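Local coordinates for protein putative endoribonuclease (PDB 3LYB) that may cleave RNA as a member of the L-PSP (YjgF-like) endoribonuclease family, at residues Arg112-Lys115 / Leu116-Asp120. Numbering follows the deposited sequence.
Sequences RVRK and LFYPD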
loop_
_atom_site.group_PDB
_atom_site.type_symbol
_atom_site.label_atom_id
_atom_site.label_comp_id
_atom_site.label_asym_id
_atom_site.label_seq_id
_atom_site.Cartn_x
_atom_site.Cartn_y
_atom_site.Cartn_z
ATOM N N ARG B 112 4.893 30.278 -10.561
ATOM C CA ARG B 112 5.979 31.255 -10.640
ATOM C C ARG B 112 6.371 31.394 -12.114
ATOM O O ARG B 112 6.344 32.496 -12.673
ATOM C CB ARG B 112 7.179 30.836 -9.763
ATOM C CG ARG B 112 8.514 31.543 -10.089
ATOM C CD ARG B 112 9.717 30.979 -9.284
ATOM N NE ARG B 112 9.517 31.065 -7.832
ATOM C CZ ARG B 112 10.192 30.374 -6.909
ATOM N NH1 ARG B 112 11.153 29.528 -7.236
ATOM N NH2 ARG B 112 9.904 30.547 -5.634
ATOM N N VAL B 113 6.679 30.263 -12.741
ATOM C CA VAL B 113 7.122 30.239 -14.129
ATOM C C VAL B 113 6.085 30.803 -15.101
ATOM O O VAL B 113 6.435 31.543 -16.030
ATOM C CB VAL B 113 7.536 28.821 -14.546
ATOM C CG1 VAL B 113 8.100 28.800 -15.952
ATOM C CG2 VAL B 113 8.566 28.291 -13.575
ATOM N N ARG B 114 4.818 30.469 -14.887
ATOM C CA ARG B 114 3.790 30.898 -15.824
ATOM C C ARG B 114 3.669 32.415 -15.846
ATOM O O ARG B 114 3.486 32.996 -16.904
ATOM C CB ARG B 114 2.436 30.258 -15.548
ATOM C CG ARG B 114 1.504 30.411 -16.722
ATOM C CD ARG B 114 0.132 29.872 -16.495
ATOM N NE ARG B 114 -0.446 30.301 -15.229
ATOM C CZ ARG B 114 -1.633 29.897 -14.777
ATOM N NH1 ARG B 114 -2.381 29.060 -15.503
ATOM N NH2 ARG B 114 -2.074 30.325 -13.599
ATOM N N LYS B 115 3.790 33.045 -14.687
ATOM C CA LYS B 115 3.843 34.502 -14.600
ATOM C C LYS B 115 4.882 35.139 -15.556
ATOM O O LYS B 115 4.608 36.173 -16.182
ATOM C CB LYS B 115 4.140 34.938 -13.174
ATOM C CG LYS B 115 2.945 34.956 -12.276
ATOM C CD LYS B 115 3.390 35.338 -10.851
ATOM C CE LYS B 115 2.280 35.112 -9.824
ATOM N NZ LYS B 115 2.822 34.908 -8.452
ATOM N N LEU B 116 6.056 34.520 -15.667
ATOM C CA LEU B 116 7.088 35.000 -16.585
ATOM C C LEU B 116 6.666 35.027 -18.057
ATOM O O LEU B 116 7.336 35.650 -18.862
ATOM C CB LEU B 116 8.388 34.182 -16.456
ATOM C CG LEU B 116 9.002 33.856 -15.087
ATOM C CD1 LEU B 116 10.202 32.931 -15.251
ATOM C CD2 LEU B 116 9.374 35.088 -14.272
ATOM N N PHE B 117 5.586 34.343 -18.411
ATOM C CA PHE B 117 5.171 34.256 -19.812
ATOM C C PHE B 117 3.896 35.040 -20.063
ATOM O O PHE B 117 3.573 35.367 -21.208
ATOM C CB PHE B 117 4.932 32.803 -20.231
ATOM C CG PHE B 117 6.176 32.013 -20.404
ATOM C CD1 PHE B 117 6.844 31.497 -19.303
ATOM C CD2 PHE B 117 6.680 31.774 -21.671
ATOM C CE1 PHE B 117 8.007 30.777 -19.467
ATOM C CE2 PHE B 117 7.829 31.050 -21.854
ATOM C CZ PHE B 117 8.498 30.539 -20.753
ATOM N N TYR B 118 3.159 35.293 -18.988
ATOM C CA TYR B 118 1.966 36.097 -19.021
ATOM C C TYR B 118 2.118 37.142 -17.929
ATOM O O TYR B 118 1.524 37.000 -16.835
ATOM C CB TYR B 118 0.744 35.243 -18.737
ATOM C CG TYR B 118 0.464 34.198 -19.775
ATOM C CD1 TYR B 118 -0.204 34.525 -20.958
ATOM C CD2 TYR B 118 0.853 32.877 -19.575
ATOM C CE1 TYR B 118 -0.475 33.571 -21.912
ATOM C CE2 TYR B 118 0.590 31.909 -20.532
ATOM C CZ TYR B 118 -0.076 32.264 -21.694
ATOM O OH TYR B 118 -0.341 31.311 -22.641
ATOM N N PRO B 119 2.934 38.188 -18.204
ATOM C CA PRO B 119 3.144 39.233 -17.205
ATOM C C PRO B 119 1.882 40.093 -17.120
ATOM O O PRO B 119 1.441 40.446 -16.008
ATOM C CB PRO B 119 4.331 40.019 -17.760
ATOM C CG PRO B 119 4.254 39.839 -19.275
ATOM C CD PRO B 119 3.498 38.545 -19.527
ATOM N N ASP B 120 1.289 40.375 -18.285
ATOM C CA ASP B 120 0.021 41.088 -18.359
ATOM C C ASP B 120 -1.153 40.185 -17.937
ATOM O O ASP B 120 -1.184 39.750 -16.774
ATOM C CB ASP B 120 -0.162 41.758 -19.737
ATOM C CG ASP B 120 0.680 43.050 -19.883
ATOM O OD1 ASP B 120 1.178 43.590 -18.857
ATOM O OD2 ASP B 120 0.837 43.530 -21.028
#
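Arg114 O receives two backbone N-H groups as helix 107-115 gives way to the loop before strand 124-129. Tyr118 N reaches Arg114 O at 3.1 Å, close to the line of the carbonyl bond, while Phe117 N approaches the same Arg114 O at 2.9 Å from above the carbonyl plane. One acceptor is thus shared by an i-to-i+4 bond, from Tyr118, and an i-to-i+3 bond, from Phe117. Two weak bonds flank this fork: Leu116 N to Val113 O at 3.0 Å, and Tyr118 N to Lys115 O. Pro119 has no N-H to offer Lys115 O, which lies 3.3 Å from Pro119 N, so the next i-to-i+4 bond of the series cannot form.

Around this backbone core, the Phe117 ring turns an edge to Val113 O, with CD1 3.3 Å from it. The Val113 and Phe117 side chains run alongside each other; Val113 CG1, anti to its backbone N (chi1 -176°), meets Phe117 CE1 at 4.0 Å, and both side chains pack on Leu77 of helix 60-85. The aliphatic Arg114 CG touches Tyr118 CD2 at 3.8 Å, while the guanidinium, roughly at right angles to the ring (88°), goes on to bond Ser125 OG through NH1. Lys115 NZ forms a salt bridge with Glu59 of the second subunit. The chemistry implies a last helical turn in which one carbonyl, Arg114 O, serves two N-H groups, with apolar groups turned toward the long helix and a lysine directed to the subunit interface.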